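Local atomic coordinates of enoyl-acyl carrier protein reductase (Uncultured bacterium, PDB entry 6KIA), a protein that reduces enoyl-acyl carrier protein, probably with NADH as hydride donor, and is a triclosan-resistance enzyme found in a soil metagenome. Residues 274-288 with 410-424. Residues are numbered along the deposited sequence; the frame is centred on the assembly and turned at random.
Sequences EDAWKQGIKATVYNC and MFHESSNPAGPVLWL
Tyr286 and Leu422 pair at the middle of a parallel strand contact, 283-287 against 421-423, whose short axes approach to 4.6 Å at 20°. Four backbone hydrogen bonds fix the register: Val285 N to Pro420 O, Leu422 N to Val285 O, Asn287 N to Leu422 O and Leu424 N to Asn287 O. A side-chain bond extends this ladder, Thr284 OG1 donating to Gly419 O at 2.9 Å.

The buried part is closely packed on both faces of the pair. The Tyr286 ring lies between two groups: Met410 CG over one face, 3.9 Å from the ring centroid, and Thr284 CG2 over the other. Met410 bends at chi3 (62°), bringing CE to 3.5 Å from Tyr286 CD1, while SD lies obliquely beside the ring as a Met-aromatic contact; Glu413 CG meets the ring edge. On the reverse side of the sheet, Asn287 CB sits almost exactly above the five-membered ring of Trp423, 3.6 Å from its centroid, and the Asn287 amide, turned 60° to the indole, gives ND2 to Glu270.

The solvent side lies at Trp277, Pro417 and Pro420, all partly exposed, yet it is still in close contact. There Trp277 lays one indole face over Gly419 and Pro420; Pro420 CD stands 3.9 Å from the five-membered ring centroid. Pro417 O approaches the indole edge in plane, and the Lys282 ammonium lies over the opposite face near the rim.

Cys288, just beyond strand 283-287, belongs to the NADH pocket, so the pairing runs up to the cofactor site of this Rossmann-clan reductase. Strand 283-287 lies between strands 234-240 and 421-423, bonding to the former through Thr284 and Tyr286; helix 263-278 packs against Val285 and Val421, while helix 394-413 brings Met410 and Glu413 to the Tyr286 side.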
# COMPACT_ATOMS: atom_id res chain seq x y z
N GLU A 274 -12.39 7.70 9.07
CA GLU A 274 -13.33 7.76 10.20
C GLU A 274 -14.11 9.08 10.22
O GLU A 274 -15.35 9.08 10.41
CB GLU A 274 -12.58 7.55 11.51
CG GLU A 274 -11.98 6.15 11.62
CD GLU A 274 -11.02 5.99 12.79
OE1 GLU A 274 -10.36 6.98 13.17
OE2 GLU A 274 -10.92 4.87 13.32
N ASP A 275 -13.42 10.19 9.96
CA ASP A 275 -14.06 11.51 9.94
C ASP A 275 -15.10 11.55 8.82
O ASP A 275 -16.22 12.04 9.02
CB ASP A 275 -13.06 12.65 9.69
CG ASP A 275 -12.07 12.85 10.83
OD1 ASP A 275 -12.38 12.48 11.98
OD2 ASP A 275 -11.01 13.47 10.57
N ALA A 276 -14.72 11.05 7.64
CA ALA A 276 -15.65 11.01 6.51
C ALA A 276 -16.87 10.13 6.81
O ALA A 276 -18.01 10.49 6.45
CB ALA A 276 -14.92 10.53 5.23
N TRP A 277 -16.65 8.99 7.45
CA TRP A 277 -17.71 8.05 7.77
C TRP A 277 -18.75 8.69 8.70
O TRP A 277 -19.96 8.47 8.53
CB TRP A 277 -17.15 6.78 8.41
CG TRP A 277 -18.14 5.66 8.59
CD1 TRP A 277 -19.00 5.48 9.64
CD2 TRP A 277 -18.33 4.53 7.72
NE1 TRP A 277 -19.72 4.32 9.48
CE2 TRP A 277 -19.32 3.71 8.31
CE3 TRP A 277 -17.75 4.13 6.52
CZ2 TRP A 277 -19.76 2.52 7.72
CZ3 TRP A 277 -18.18 2.94 5.93
CH2 TRP A 277 -19.18 2.15 6.53
N LYS A 278 -18.27 9.46 9.67
CA LYS A 278 -19.22 10.15 10.56
C LYS A 278 -20.06 11.19 9.81
O LYS A 278 -21.11 11.62 10.30
CB LYS A 278 -18.48 10.82 11.72
CG LYS A 278 -17.61 9.89 12.53
CD LYS A 278 -17.13 10.53 13.81
CE LYS A 278 -16.13 9.64 14.53
NZ LYS A 278 -15.63 10.26 15.78
N GLN A 279 -19.62 11.59 8.63
CA GLN A 279 -20.40 12.52 7.81
C GLN A 279 -21.27 11.80 6.79
O GLN A 279 -21.85 12.44 5.91
CB GLN A 279 -19.47 13.52 7.13
CG GLN A 279 -18.72 14.39 8.11
CD GLN A 279 -17.68 15.27 7.46
OE1 GLN A 279 -16.94 14.82 6.58
NE2 GLN A 279 -17.62 16.53 7.88
N GLY A 280 -21.38 10.48 6.91
CA GLY A 280 -22.25 9.70 6.04
C GLY A 280 -21.60 9.28 4.74
O GLY A 280 -22.26 8.71 3.86
N ILE A 281 -20.31 9.57 4.60
CA ILE A 281 -19.54 9.17 3.43
C ILE A 281 -19.01 7.74 3.61
O ILE A 281 -18.42 7.39 4.64
CB ILE A 281 -18.37 10.15 3.18
CG1 ILE A 281 -18.88 11.60 3.09
CG2 ILE A 281 -17.57 9.76 1.92
CD1 ILE A 281 -17.78 12.62 3.29
N LYS A 282 -19.24 6.89 2.61
CA LYS A 282 -18.82 5.49 2.67
C LYS A 282 -17.36 5.32 2.23
O LYS A 282 -17.08 4.89 1.10
CB LYS A 282 -19.73 4.62 1.81
CG LYS A 282 -21.19 4.54 2.30
CD LYS A 282 -21.28 4.23 3.78
CE LYS A 282 -22.73 4.30 4.26
NZ LYS A 282 -22.82 4.26 5.76
N ALA A 283 -16.45 5.68 3.11
CA ALA A 283 -15.01 5.57 2.87
C ALA A 283 -14.42 4.53 3.81
O ALA A 283 -14.65 4.59 5.02
CB ALA A 283 -14.34 6.94 3.06
N THR A 284 -13.67 3.57 3.27
CA THR A 284 -13.13 2.48 4.06
C THR A 284 -11.65 2.27 3.72
O THR A 284 -11.27 2.12 2.55
CB THR A 284 -13.92 1.17 3.83
OG1 THR A 284 -15.30 1.36 4.20
CG2 THR A 284 -13.32 0.01 4.65
N VAL A 285 -10.82 2.26 4.76
CA VAL A 285 -9.43 1.84 4.63
C VAL A 285 -9.35 0.36 4.90
O VAL A 285 -9.81 -0.12 5.94
CB VAL A 285 -8.50 2.57 5.62
CG1 VAL A 285 -7.09 1.97 5.58
CG2 VAL A 285 -8.48 4.07 5.32
N TYR A 286 -8.78 -0.38 3.96
CA TYR A 286 -8.59 -1.81 4.14
C TYR A 286 -7.16 -2.06 4.50
O TYR A 286 -6.27 -1.87 3.67
CB TYR A 286 -8.98 -2.59 2.87
CG TYR A 286 -10.46 -2.50 2.55
CD1 TYR A 286 -10.98 -1.46 1.77
CD2 TYR A 286 -11.34 -3.43 3.06
CE1 TYR A 286 -12.33 -1.39 1.50
CE2 TYR A 286 -12.70 -3.37 2.80
CZ TYR A 286 -13.18 -2.37 2.02
OH TYR A 286 -14.55 -2.34 1.78
N ASN A 287 -6.93 -2.43 5.76
CA ASN A 287 -5.57 -2.73 6.22
C ASN A 287 -5.16 -4.12 5.77
O ASN A 287 -5.67 -5.14 6.28
CB ASN A 287 -5.46 -2.56 7.74
CG ASN A 287 -5.35 -1.11 8.15
OD1 ASN A 287 -4.69 -0.30 7.47
ND2 ASN A 287 -6.03 -0.75 9.25
N CYS A 288 -4.29 -4.15 4.77
CA CYS A 288 -3.98 -5.40 4.05
C CYS A 288 -2.65 -6.02 4.46
O CYS A 288 -1.81 -5.33 5.04
CB CYS A 288 -3.97 -5.12 2.54
SG CYS A 288 -5.63 -4.73 1.86
N MET A 410 -12.31 -6.67 -1.04
CA MET A 410 -12.52 -5.23 -1.03
C MET A 410 -13.69 -4.86 -1.95
O MET A 410 -14.54 -4.03 -1.59
CB MET A 410 -11.26 -4.49 -1.43
CG MET A 410 -10.14 -4.69 -0.40
SD MET A 410 -8.58 -3.96 -0.93
CE MET A 410 -9.00 -2.20 -1.07
N PHE A 411 -13.76 -5.50 -3.12
CA PHE A 411 -14.81 -5.16 -4.09
C PHE A 411 -16.19 -5.44 -3.51
O PHE A 411 -17.10 -4.60 -3.62
CB PHE A 411 -14.61 -5.94 -5.40
CG PHE A 411 -15.56 -5.51 -6.49
CD1 PHE A 411 -15.45 -4.27 -7.09
CD2 PHE A 411 -16.60 -6.35 -6.88
CE1 PHE A 411 -16.38 -3.87 -8.09
CE2 PHE A 411 -17.51 -5.97 -7.87
CZ PHE A 411 -17.39 -4.73 -8.47
N HIS A 412 -16.36 -6.60 -2.88
CA HIS A 412 -17.67 -6.94 -2.34
C HIS A 412 -17.97 -6.24 -1.01
O HIS A 412 -19.11 -5.81 -0.78
CB HIS A 412 -17.81 -8.47 -2.20
CG HIS A 412 -17.92 -9.18 -3.51
ND1 HIS A 412 -18.92 -8.91 -4.42
CD2 HIS A 412 -17.18 -10.19 -4.05
CE1 HIS A 412 -18.78 -9.71 -5.47
NE2 HIS A 412 -17.73 -10.48 -5.27
N GLU A 413 -16.98 -6.10 -0.12
CA GLU A 413 -17.23 -5.39 1.11
C GLU A 413 -17.64 -3.94 0.81
O GLU A 413 -18.46 -3.36 1.52
CB GLU A 413 -16.00 -5.42 2.01
CG GLU A 413 -16.23 -4.85 3.42
CD GLU A 413 -17.25 -5.65 4.23
OE1 GLU A 413 -17.54 -6.82 3.89
OE2 GLU A 413 -17.72 -5.12 5.25
N SER A 414 -17.06 -3.35 -0.23
CA SER A 414 -17.41 -1.95 -0.53
C SER A 414 -18.85 -1.79 -0.99
O SER A 414 -19.38 -0.70 -0.91
CB SER A 414 -16.46 -1.34 -1.54
OG SER A 414 -15.13 -1.27 -1.04
N SER A 415 -19.51 -2.84 -1.45
CA SER A 415 -20.92 -2.66 -1.75
C SER A 415 -21.71 -2.38 -0.48
O SER A 415 -22.70 -1.65 -0.52
CB SER A 415 -21.52 -3.86 -2.49
OG SER A 415 -21.14 -3.85 -3.86
N ASN A 416 -21.30 -2.97 0.63
CA ASN A 416 -21.97 -2.75 1.92
C ASN A 416 -20.98 -2.83 3.07
O ASN A 416 -20.93 -3.83 3.79
CB ASN A 416 -23.08 -3.78 2.13
CG ASN A 416 -23.89 -3.51 3.38
OD1 ASN A 416 -24.05 -2.37 3.80
ND2 ASN A 416 -24.39 -4.58 4.00
N PRO A 417 -20.17 -1.78 3.24
CA PRO A 417 -19.04 -1.86 4.18
C PRO A 417 -19.42 -1.82 5.66
O PRO A 417 -20.30 -1.04 6.05
CB PRO A 417 -18.20 -0.64 3.80
CG PRO A 417 -19.19 0.34 3.19
CD PRO A 417 -20.18 -0.53 2.45
N ALA A 418 -18.73 -2.61 6.47
CA ALA A 418 -19.01 -2.68 7.90
C ALA A 418 -18.55 -1.43 8.64
O ALA A 418 -19.13 -1.07 9.66
CB ALA A 418 -18.36 -3.89 8.51
N GLY A 419 -17.53 -0.75 8.13
CA GLY A 419 -16.98 0.39 8.84
C GLY A 419 -15.90 1.12 8.07
O GLY A 419 -15.53 0.72 6.98
N PRO A 420 -15.38 2.20 8.66
CA PRO A 420 -14.39 3.03 7.98
C PRO A 420 -12.98 2.41 7.90
O PRO A 420 -12.18 2.86 7.09
CB PRO A 420 -14.37 4.31 8.83
CG PRO A 420 -14.81 3.87 10.18
CD PRO A 420 -15.80 2.77 9.95
N VAL A 421 -12.68 1.46 8.79
CA VAL A 421 -11.36 0.83 8.84
C VAL A 421 -11.51 -0.66 9.13
O VAL A 421 -12.11 -1.05 10.14
CB VAL A 421 -10.44 1.46 9.93
CG1 VAL A 421 -9.05 0.86 9.83
CG2 VAL A 421 -10.39 2.99 9.82
N LEU A 422 -11.01 -1.49 8.21
CA LEU A 422 -11.17 -2.93 8.31
C LEU A 422 -9.87 -3.64 8.00
O LEU A 422 -9.21 -3.31 7.00
CB LEU A 422 -12.26 -3.43 7.36
CG LEU A 422 -13.67 -2.89 7.61
CD1 LEU A 422 -14.61 -3.31 6.47
CD2 LEU A 422 -14.16 -3.42 8.96
N TRP A 423 -9.50 -4.59 8.83
CA TRP A 423 -8.33 -5.42 8.55
C TRP A 423 -8.71 -6.65 7.73
O TRP A 423 -9.65 -7.39 8.09
CB TRP A 423 -7.64 -5.86 9.85
CG TRP A 423 -6.58 -4.97 10.43
CD1 TRP A 423 -5.23 -5.22 10.45
CD2 TRP A 423 -6.77 -3.73 11.12
NE1 TRP A 423 -4.59 -4.22 11.13
CE2 TRP A 423 -5.49 -3.27 11.53
CE3 TRP A 423 -7.89 -2.95 11.43
CZ2 TRP A 423 -5.31 -2.08 12.23
CZ3 TRP A 423 -7.70 -1.75 12.14
CH2 TRP A 423 -6.43 -1.33 12.53
N LEU A 424 -7.95 -6.89 6.66
CA LEU A 424 -8.02 -8.14 5.90
C LEU A 424 -6.78 -8.95 6.28
O LEU A 424 -5.70 -8.70 5.75
CB LEU A 424 -8.05 -7.85 4.39
CG LEU A 424 -9.14 -6.87 3.94
CD1 LEU A 424 -9.09 -6.71 2.43
CD2 LEU A 424 -10.51 -7.41 4.37
O HOH W 1 -3.95 -7.06 7.37